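Local coordinates for Glyco_hydro_cc domain-containing protein (Blastomyces gilchristii, PDB 6UB0) that probably hydrolyses beta-1,3-glucan as a curdlan-specific exo-beta-1,3-glucanase of glycoside hydrolase family 128, binding the glucan in a pocket of its TIM-barrel-like catalytic domain, at residues N213-G217 with G218-S222; K191-L194 with P195-S199; P99-R103 with A104-S108. All blocks are in the same frame, centred on the assembly; numbering follows the deposited sequence.

Contact 1: residues N213-G217 with G218-S222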
ATOM      1  N   ASN A 213       6.391   1.571  14.131  1.00 33.10           N
ATOM      2  CA  ASN A 213       5.628   2.123  15.278  1.00 35.86           C
ATOM      3  C   ASN A 213       5.084   0.958  16.108  1.00 34.35           C
ATOM      4  O   ASN A 213       4.608   1.231  17.193  1.00 34.30           O
ATOM      5  CB  ASN A 213       4.463   3.034  14.868  1.00 37.34           C
ATOM      6  CG  ASN A 213       4.889   4.386  14.327  1.00 39.14           C
ATOM      7  OD1 ASN A 213       6.052   4.766  14.338  1.00 42.70           O
ATOM      8  ND2 ASN A 213       3.938   5.158  13.864  1.00 40.97           N
ATOM      9  N   LEU A 214       5.068  -0.270  15.567  1.00 32.37           N
ATOM     10  CA  LEU A 214       4.456  -1.473  16.205  1.00 33.04           C
ATOM     11  C   LEU A 214       5.485  -2.217  17.054  1.00 34.97           C
ATOM     12  O   LEU A 214       5.090  -3.161  17.729  1.00 34.91           O
ATOM     13  CB  LEU A 214       3.917  -2.394  15.112  1.00 31.26           C
ATOM     14  CG  LEU A 214       2.661  -1.905  14.390  1.00 31.32           C
ATOM     15  CD1 LEU A 214       2.306  -2.866  13.247  1.00 30.34           C
ATOM     16  CD2 LEU A 214       1.500  -1.776  15.366  1.00 33.09           C
ATOM     17  N   VAL A 215       6.756  -1.831  16.927  1.00 38.26           N
ATOM     18  CA  VAL A 215       7.943  -2.318  17.692  1.00 40.62           C
ATOM     19  C   VAL A 215       8.559  -1.118  18.423  1.00 43.35           C
ATOM     20  O   VAL A 215       8.592  -0.025  17.823  1.00 44.01           O
ATOM     21  CB  VAL A 215       8.910  -2.956  16.685  1.00 39.62           C
ATOM     22  CG1 VAL A 215      10.248  -3.351  17.291  1.00 41.55           C
ATOM     23  CG2 VAL A 215       8.241  -4.132  15.997  1.00 38.59           C
ATOM     24  N   LYS A 216       9.042  -1.284  19.650  1.00 45.95           N
ATOM     25  CA  LYS A 216       9.725  -0.186  20.394  1.00 49.85           C
ATOM     26  C   LYS A 216      10.831  -0.765  21.288  1.00 50.85           C
ATOM     27  O   LYS A 216      10.524  -1.648  22.110  1.00 50.28           O
ATOM     28  CB  LYS A 216       8.677   0.611  21.178  1.00 52.75           C
ATOM     29  CG  LYS A 216       9.216   1.641  22.162  1.00 58.81           C
ATOM     30  CD  LYS A 216       9.676   2.937  21.522  1.00 61.25           C
ATOM     31  CE  LYS A 216      10.589   3.762  22.418  1.00 64.95           C
ATOM     32  NZ  LYS A 216       9.900   4.267  23.637  1.00 66.66           N
ATOM     33  N   GLY A 217      12.068  -0.282  21.121  1.00 50.94           N
ATOM     34  CA  GLY A 217      13.267  -0.760  21.848  1.00 51.60           C
ATOM     35  C   GLY A 217      13.592  -2.202  21.496  1.00 48.46           C
ATOM     36  O   GLY A 217      13.968  -2.975  22.392  1.00 49.57           O
ATOM     37  N   GLY A 218      13.341  -2.578  20.248  1.00 45.08           N
ATOM     38  CA  GLY A 218      13.573  -3.935  19.729  1.00 43.22           C
ATOM     39  C   GLY A 218      12.460  -4.898  20.093  1.00 40.22           C
ATOM     40  O   GLY A 218      12.590  -6.045  19.717  1.00 38.49           O
ATOM     41  N   ALA A 219      11.399  -4.464  20.781  1.00 38.72           N
ATOM     42  CA  ALA A 219      10.308  -5.353  21.245  1.00 37.71           C
ATOM     43  C   ALA A 219       8.977  -4.993  20.578  1.00 36.35           C
ATOM     44  O   ALA A 219       8.695  -3.820  20.500  1.00 37.11           O
ATOM     45  CB  ALA A 219      10.204  -5.263  22.754  1.00 38.17           C
ATOM     46  N   LEU A 220       8.161  -5.982  20.188  1.00 36.85           N
ATOM     47  CA  LEU A 220       6.744  -5.759  19.775  1.00 37.31           C
ATOM     48  C   LEU A 220       6.060  -5.010  20.912  1.00 40.11           C
ATOM     49  O   LEU A 220       6.200  -5.429  22.031  1.00 41.83           O
ATOM     50  CB  LEU A 220       5.954  -7.045  19.527  1.00 36.86           C
ATOM     51  CG  LEU A 220       6.221  -7.841  18.249  1.00 36.97           C
ATOM     52  CD1 LEU A 220       5.277  -9.021  18.180  1.00 38.12           C
ATOM     53  CD2 LEU A 220       6.062  -6.999  17.002  1.00 35.71           C
ATOM     54  N   THR A 221       5.309  -3.968  20.586  1.00 39.31           N
ATOM     55  CA  THR A 221       4.276  -3.369  21.466  1.00 39.89           C
ATOM     56  C   THR A 221       3.065  -4.308  21.501  1.00 38.33           C
ATOM     57  O   THR A 221       3.082  -5.319  20.805  1.00 36.00           O
ATOM     58  CB  THR A 221       3.897  -1.973  20.951  1.00 39.56           C
ATOM     59  OG1 THR A 221       2.971  -2.168  19.876  1.00 37.26           O
ATOM     60  CG2 THR A 221       5.104  -1.174  20.501  1.00 39.59           C
ATOM     61  N   SER A 222       2.000  -3.958  22.238  1.00 40.62           N
ATOM     62  CA  SER A 222       0.768  -4.798  22.316  1.00 40.14           C
ATOM     63  C   SER A 222      -0.023  -4.698  21.010  1.00 38.66           C
ATOM     64  O   SER A 222      -0.779  -5.655  20.650  1.00 37.19           O
ATOM     65  CB  SER A 222      -0.096  -4.436  23.486  1.00 42.70           C
ATOM     66  OG  SER A 222      -1.087  -3.507  23.091  1.00 43.58           O
TER
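Thr-221 grips the carbonyl oxygen of Leu-214 twice, through its backbone N at 3.0 Å and through its hydroxyl OG1 at 3.2 Å. Both donors come from the same face of the Leu-214 carbonyl plane, the hydroxyl well above that plane and the amide less tilted. With chi1 at 81°, OG1 sits between the threonine's own N and carbonyl carbon, while CG2 lies alongside the Leu-214 peptide, 3.4 Å from Leu-214 O. The same OG1 also accepts from Gly-224 N as the N-cap of helix 222-229, and CG2 also meets Lys-216 CB, so both branches of threonine are used: the hydroxyl ties the hairpin's base to the helix start and the methyl packs on the preceding strand. Next comes the beta hairpin with its two-residue turn. Lys-216 N donates to Ala-219 O at 2.7 Å in a nearly straight bond, and Ala-219 N returns a longer bond to Lys-216 O. Gly-217 and Gly-218 form the corners of a type I' turn, whose positive phi angles glycine readily adopts. Val-215 and Leu-220 form the non-hydrogen-bonded pair, their side chains on one face with Val-215 CG2 against Leu-220 CD2 at 3.7 Å. Lys-216 and Ala-219 occupy the other face, where a long cationic chain and a small methyl tolerate exposure. The hairpin follows the short, weakly bonded end of helix 211-214 and leads into helix 222-229. Phe-18 packs on Leu-214, Val-215 and Leu-220, Val-223 and Tyr-227 of helix 222-229 meet Leu-214, and Glu-183 of helix 183-199 touches Thr-221.

Contact 2: residues K191-L194 with P195-S199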
ATOM      1  N   LYS A 191      -8.976  -5.791  15.640  1.00 44.32           N
ATOM      2  CA  LYS A 191      -9.951  -6.900  15.844  1.00 45.69           C
ATOM      3  C   LYS A 191     -11.156  -6.801  14.897  1.00 45.55           C
ATOM      4  O   LYS A 191     -11.674  -7.881  14.522  1.00 45.58           O
ATOM      5  CB  LYS A 191     -10.476  -6.926  17.280  1.00 48.55           C
ATOM      6  CG  LYS A 191      -9.406  -7.191  18.321  1.00 50.04           C
ATOM      7  CD  LYS A 191      -9.975  -7.632  19.650  1.00 52.80           C
ATOM      8  CE  LYS A 191      -8.902  -8.063  20.628  1.00 53.96           C
ATOM      9  NZ  LYS A 191      -9.294  -9.320  21.299  1.00 54.96           N
ATOM     10  N   GLU A 192     -11.603  -5.589  14.549  1.00 45.04           N
ATOM     11  CA  GLU A 192     -12.769  -5.374  13.654  1.00 49.02           C
ATOM     12  C   GLU A 192     -12.327  -5.472  12.180  1.00 47.60           C
ATOM     13  O   GLU A 192     -12.950  -6.243  11.398  1.00 47.94           O
ATOM     14  CB  GLU A 192     -13.395  -4.016  14.015  1.00 52.96           C
ATOM     15  CG  GLU A 192     -14.534  -3.543  13.118  1.00 55.93           C
ATOM     16  CD  GLU A 192     -15.827  -4.332  13.151  1.00 59.23           C
ATOM     17  OE1 GLU A 192     -16.173  -4.863  14.225  1.00 65.79           O
ATOM     18  OE2 GLU A 192     -16.497  -4.391  12.101  1.00 61.23           O
ATOM     19  N   VAL A 193     -11.258  -4.770  11.798  1.00 44.48           N
ATOM     20  CA  VAL A 193     -10.895  -4.597  10.354  1.00 42.49           C
ATOM     21  C   VAL A 193     -10.100  -5.814   9.828  1.00 39.84           C
ATOM     22  O   VAL A 193     -10.298  -6.204   8.650  1.00 38.18           O
ATOM     23  CB  VAL A 193     -10.183  -3.244  10.158  1.00 41.82           C
ATOM     24  CG1 VAL A 193     -10.970  -2.133  10.849  1.00 41.75           C
ATOM     25  CG2 VAL A 193      -8.735  -3.237  10.645  1.00 41.41           C
ATOM     26  N   LEU A 194      -9.252  -6.465  10.632  1.00 36.83           N
ATOM     27  CA  LEU A 194      -8.392  -7.543  10.051  1.00 36.93           C
ATOM     28  C   LEU A 194      -9.227  -8.697   9.472  1.00 37.61           C
ATOM     29  O   LEU A 194      -9.001  -9.147   8.341  1.00 36.87           O
ATOM     30  CB  LEU A 194      -7.364  -8.028  11.079  1.00 34.44           C
ATOM     31  CG  LEU A 194      -6.169  -7.102  11.319  1.00 33.29           C
ATOM     32  CD1 LEU A 194      -5.125  -7.706  12.244  1.00 32.63           C
ATOM     33  CD2 LEU A 194      -5.516  -6.695   9.994  1.00 31.15           C
ATOM     34  N   PRO A 195     -10.235  -9.222  10.195  1.00 40.16           N
ATOM     35  CA  PRO A 195     -11.093 -10.261   9.622  1.00 40.52           C
ATOM     36  C   PRO A 195     -11.825  -9.757   8.358  1.00 39.45           C
ATOM     37  O   PRO A 195     -11.849 -10.453   7.356  1.00 41.10           O
ATOM     38  CB  PRO A 195     -12.075 -10.600  10.753  1.00 41.82           C
ATOM     39  CG  PRO A 195     -11.492  -9.993  12.019  1.00 42.15           C
ATOM     40  CD  PRO A 195     -10.623  -8.837  11.560  1.00 40.46           C
ATOM     41  N   TRP A 196     -12.337  -8.535   8.409  1.00 39.31           N
ATOM     42  CA  TRP A 196     -13.123  -7.894   7.321  1.00 39.57           C
ATOM     43  C   TRP A 196     -12.250  -7.769   6.061  1.00 38.98           C
ATOM     44  O   TRP A 196     -12.682  -8.169   4.916  1.00 39.48           O
ATOM     45  CB  TRP A 196     -13.627  -6.527   7.816  1.00 40.84           C
ATOM     46  CG  TRP A 196     -14.549  -5.865   6.847  1.00 42.20           C
ATOM     47  CD1 TRP A 196     -15.874  -6.135   6.696  1.00 44.64           C
ATOM     48  CD2 TRP A 196     -14.214  -4.883   5.851  1.00 41.68           C
ATOM     49  NE1 TRP A 196     -16.389  -5.392   5.668  1.00 45.69           N
ATOM     50  CE2 TRP A 196     -15.401  -4.603   5.142  1.00 42.83           C
ATOM     51  CE3 TRP A 196     -13.040  -4.209   5.494  1.00 38.33           C
ATOM     52  CZ2 TRP A 196     -15.447  -3.681   4.103  1.00 42.71           C
ATOM     53  CZ3 TRP A 196     -13.085  -3.315   4.455  1.00 38.58           C
ATOM     54  CH2 TRP A 196     -14.278  -3.047   3.776  1.00 40.49           C
ATOM     55  N   LEU A 197     -11.027  -7.277   6.266  1.00 35.85           N
ATOM     56  CA  LEU A 197     -10.034  -7.155   5.162  1.00 35.03           C
ATOM     57  C   LEU A 197      -9.740  -8.564   4.650  1.00 35.39           C
ATOM     58  O   LEU A 197      -9.677  -8.744   3.422  1.00 35.51           O
ATOM     59  CB  LEU A 197      -8.788  -6.401   5.660  1.00 32.65           C
ATOM     60  CG  LEU A 197      -9.025  -4.927   5.987  1.00 33.28           C
ATOM     61  CD1 LEU A 197      -7.954  -4.356   6.905  1.00 33.18           C
ATOM     62  CD2 LEU A 197      -9.106  -4.108   4.701  1.00 32.00           C
ATOM     63  N   ASP A 198      -9.564  -9.539   5.546  1.00 36.27           N
ATOM     64  CA  ASP A 198      -9.103 -10.906   5.152  1.00 37.70           C
ATOM     65  C   ASP A 198     -10.171 -11.628   4.278  1.00 41.96           C
ATOM     66  O   ASP A 198      -9.802 -12.396   3.353  1.00 41.89           O
ATOM     67  CB  ASP A 198      -8.751 -11.693   6.415  1.00 38.16           C
ATOM     68  CG  ASP A 198      -7.349 -11.367   6.890  1.00 38.74           C
ATOM     69  OD1 ASP A 198      -6.558 -10.832   6.046  1.00 35.84           O
ATOM     70  OD2 ASP A 198      -7.058 -11.611   8.079  1.00 37.91           O
ATOM     71  N   SER A 199     -11.452 -11.376   4.507  1.00 43.52           N
ATOM     72  CA  SER A 199     -12.548 -12.039   3.745  1.00 47.67           C
ATOM     73  C   SER A 199     -13.051 -11.133   2.614  1.00 48.34           C
ATOM     74  O   SER A 199     -13.669 -11.687   1.662  1.00 52.57           O
ATOM     75  CB  SER A 199     -13.644 -12.452   4.669  1.00 50.62           C
ATOM     76  OG  SER A 199     -13.917 -11.380   5.548  1.00 54.08           O
TER
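Val-193 O accepts from Leu-197 N at 2.7 Å, and one residue on, Leu-194 O accepts from Asp-198 N at 2.9 Å. These i to i+4 bonds belong to helix 183-199, the helix of a beta-alpha-beta unit between strands 172-180 and 203-208, and they carry it past a kink at Pro-195. The proline nitrogen has no hydrogen to give to the preceding turn, and ring atom CG lies 3.3 Å from Lys-191 O. The Asp-198 carboxylate folds back beside Leu-194 O, an acceptor like itself, and is held by Arg-5 at OD2 and by the hydroxyls of Tyr-206 and Ser-2 at OD1. Glu-192 forms a salt bridge with Lys-154, whose charge also lies against the indole of Trp-196 in a cation-pi contact. Leu-194 packs on Tyr-206 and Phe-177, its CB pressed tightly against Pro-195 CD at 3.4 Å. Val-193 and Leu-197 run side by side, Val-193 CG2 meeting Leu-197 CD1 at 4.0 Å. Such branched aliphatic chains suit the buried side, where Phe-177 and Phe-153 pack on both. Near the helix end, Pro-195 O accepts two bonds from Ser-199: its N at 3.0 Å and, with chi1 at 46° folding the hydroxyl back, its OG at 2.9 Å.

Contact 3: residues P99-R103 with A104-S108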
ATOM      1  N   PRO A  99       5.676  -0.155 -18.853  1.00 43.58           N
ATOM      2  CA  PRO A  99       6.745  -0.996 -19.396  1.00 45.18           C
ATOM      3  C   PRO A  99       7.029  -2.338 -18.717  1.00 44.93           C
ATOM      4  O   PRO A  99       7.533  -3.170 -19.364  1.00 43.76           O
ATOM      5  CB  PRO A  99       8.028  -0.170 -19.202  1.00 45.50           C
ATOM      6  CG  PRO A  99       7.577   1.195 -18.668  1.00 44.76           C
ATOM      7  CD  PRO A  99       6.078   1.261 -18.865  1.00 43.74           C
ATOM      8  N   TYR A 100       6.765  -2.456 -17.420  1.00 41.99           N
ATOM      9  CA  TYR A 100       6.985  -3.687 -16.619  1.00 41.40           C
ATOM     10  C   TYR A 100       5.711  -4.521 -16.519  1.00 40.26           C
ATOM     11  O   TYR A 100       5.681  -5.449 -15.732  1.00 40.90           O
ATOM     12  CB  TYR A 100       7.519  -3.295 -15.242  1.00 40.71           C
ATOM     13  CG  TYR A 100       8.772  -2.489 -15.377  1.00 41.16           C
ATOM     14  CD1 TYR A 100       9.970  -3.121 -15.610  1.00 40.82           C
ATOM     15  CD2 TYR A 100       8.735  -1.098 -15.382  1.00 40.02           C
ATOM     16  CE1 TYR A 100      11.133  -2.405 -15.775  1.00 42.23           C
ATOM     17  CE2 TYR A 100       9.884  -0.365 -15.609  1.00 41.44           C
ATOM     18  CZ  TYR A 100      11.078  -1.030 -15.814  1.00 42.24           C
ATOM     19  OH  TYR A 100      12.239  -0.358 -16.005  1.00 46.25           O
ATOM     20  N   ALA A 101       4.688  -4.188 -17.289  1.00 41.46           N
ATOM     21  CA  ALA A 101       3.365  -4.852 -17.234  1.00 42.77           C
ATOM     22  C   ALA A 101       3.502  -6.355 -17.493  1.00 44.44           C
ATOM     23  O   ALA A 101       2.746  -7.116 -16.875  1.00 43.34           O
ATOM     24  CB  ALA A 101       2.432  -4.237 -18.235  1.00 43.96           C
ATOM     25  N   ALA A 102       4.412  -6.751 -18.378  1.00 46.58           N
ATOM     26  CA  ALA A 102       4.558  -8.159 -18.814  1.00 48.86           C
ATOM     27  C   ALA A 102       5.207  -8.975 -17.682  1.00 47.42           C
ATOM     28  O   ALA A 102       4.892 -10.164 -17.548  1.00 46.74           O
ATOM     29  CB  ALA A 102       5.324  -8.226 -20.119  1.00 50.80           C
ATOM     30  N   ARG A 103       6.004  -8.328 -16.829  1.00 46.66           N
ATOM     31  CA  ARG A 103       6.867  -9.015 -15.839  1.00 44.84           C
ATOM     32  C   ARG A 103       6.379  -8.789 -14.400  1.00 40.61           C
ATOM     33  O   ARG A 103       6.844  -9.459 -13.498  1.00 39.12           O
ATOM     34  CB  ARG A 103       8.315  -8.608 -16.117  1.00 47.23           C
ATOM     35  CG  ARG A 103       8.869  -9.334 -17.339  1.00 50.89           C
ATOM     36  CD  ARG A 103      10.168  -8.812 -17.956  1.00 55.06           C
ATOM     37  NE  ARG A 103      10.343  -7.357 -18.027  1.00 57.38           N
ATOM     38  CZ  ARG A 103      11.422  -6.703 -17.603  1.00 58.92           C
ATOM     39  NH1 ARG A 103      12.422  -7.365 -17.039  1.00 57.53           N
ATOM     40  NH2 ARG A 103      11.457  -5.373 -17.675  1.00 58.91           N
ATOM     41  N   ALA A 104       5.394  -7.935 -14.178  1.00 39.70           N
ATOM     42  CA  ALA A 104       4.978  -7.631 -12.801  1.00 37.21           C
ATOM     43  C   ALA A 104       3.577  -7.036 -12.819  1.00 36.48           C
ATOM     44  O   ALA A 104       3.167  -6.418 -13.868  1.00 35.56           O
ATOM     45  CB  ALA A 104       6.002  -6.701 -12.198  1.00 35.85           C
ATOM     46  N   ARG A 105       2.872  -7.264 -11.715  1.00 34.92           N
ATOM     47  CA  ARG A 105       1.566  -6.635 -11.476  1.00 35.16           C
ATOM     48  C   ARG A 105       1.870  -5.218 -10.964  1.00 33.38           C
ATOM     49  O   ARG A 105       2.898  -5.034 -10.261  1.00 31.58           O
ATOM     50  CB  ARG A 105       0.743  -7.552 -10.582  1.00 35.18           C
ATOM     51  CG  ARG A 105       0.680  -8.971 -11.112  1.00 38.79           C
ATOM     52  CD  ARG A 105      -0.168  -9.827 -10.219  1.00 39.05           C
ATOM     53  NE  ARG A 105      -1.532  -9.346 -10.219  1.00 41.28           N
ATOM     54  CZ  ARG A 105      -2.121  -8.782  -9.172  1.00 42.49           C
ATOM     55  NH1 ARG A 105      -1.447  -8.621  -8.048  1.00 41.49           N
ATOM     56  NH2 ARG A 105      -3.362  -8.335  -9.270  1.00 44.37           N
ATOM     57  N   LEU A 106       1.158  -4.248 -11.531  1.00 33.50           N
ATOM     58  CA  LEU A 106       1.386  -2.807 -11.325  1.00 32.51           C
ATOM     59  C   LEU A 106       0.262  -2.275 -10.435  1.00 30.94           C
ATOM     60  O   LEU A 106      -0.967  -2.525 -10.724  1.00 29.66           O
ATOM     61  CB  LEU A 106       1.430  -2.121 -12.688  1.00 33.30           C
ATOM     62  CG  LEU A 106       2.466  -2.688 -13.655  1.00 33.18           C
ATOM     63  CD1 LEU A 106       2.480  -1.929 -14.991  1.00 32.81           C
ATOM     64  CD2 LEU A 106       3.848  -2.700 -13.014  1.00 33.55           C
ATOM     65  N   GLY A 107       0.661  -1.588  -9.359  1.00 29.73           N
ATOM     66  CA  GLY A 107      -0.257  -0.973  -8.399  1.00 26.89           C
ATOM     67  C   GLY A 107      -0.364   0.508  -8.647  1.00 26.12           C
ATOM     68  O   GLY A 107       0.633   1.137  -8.929  1.00 24.85           O
ATOM     69  N   SER A 108      -1.563   1.042  -8.625  1.00 27.82           N
ATOM     70  CA  SER A 108      -1.767   2.483  -8.874  1.00 27.08           C
ATOM     71  C   SER A 108      -0.978   3.342  -7.879  1.00 26.66           C
ATOM     72  O   SER A 108      -0.522   2.885  -6.826  1.00 25.87           O
ATOM     73  CB  SER A 108      -3.210   2.813  -8.752  1.00 28.97           C
ATOM     74  OG  SER A 108      -3.495   3.026  -7.399  1.00 27.90           O
TER
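Leu-106 reaches back to Ala-101 at the point where a loop enters strand 105-111, one of the parallel strands of the TIM-barrel-like fold. The connection runs from helix 86-96 through a short 3-10 segment that includes Tyr-100, then round a turn in which Arg-103 N bonds to Tyr-100 O at 3.1 Å. The leucine's chi1 of -56° places CG beside its own backbone N, which directs the two methyls toward the turn; CD1 continues the chain away from CA (chi2 -179°), while CD2 branches off to the side. CD1 rests on the Ala-101 backbone and lies 4.0 Å from Ala-101 CB; a small residue there lets the leucine come close. CD2 reaches the base of the tyrosine, 4.3 Å from Tyr-100 CB. The phenol ring itself leads away from the strand, its chi1 of -57° setting it where its broad ring touches both helix 52-64 and Leu-70 of strand 69-71. Ala-104, buried with only a methyl to accommodate, packs with Leu-106 against Leu-70. The two arginines part ways: Arg-105 forms a salt bridge with Glu-204 of the non-adjacent strand 203-208, whereas Arg-103, bent at chi3, takes its guanidinium to Glu-60 of helix 52-64. Lys-135 also touches the side chains of Ala-101 and Leu-106. The closest approach of the leucine to the turn is Leu-106 CD1 to Ala-101 CA, at 3.8 Å.

Overall arrangement
All three contacts are local and lie within one catalytic domain, in the chain order contact 3, contact 2, contact 1. Contacts 1 and 3 stand on opposite sides of the chain's centre, their own centres about 34 Å apart. Contact 2 is nearer to contact 1, with centres about 22 Å apart and nearest atoms about 8 Å apart; helix 183-199 carries contact 2, and its beginning reaches contact 1. Contacts 2 and 3 are about 27 Å apart between centres. Contact 1 lies near the bound sugar without touching it: the Asn-213 side chain is about 7 Å from the beta-D-glucopyranose unit, and Phe-209 and Phe-210, just before helix 211-214, line the glycan pocket.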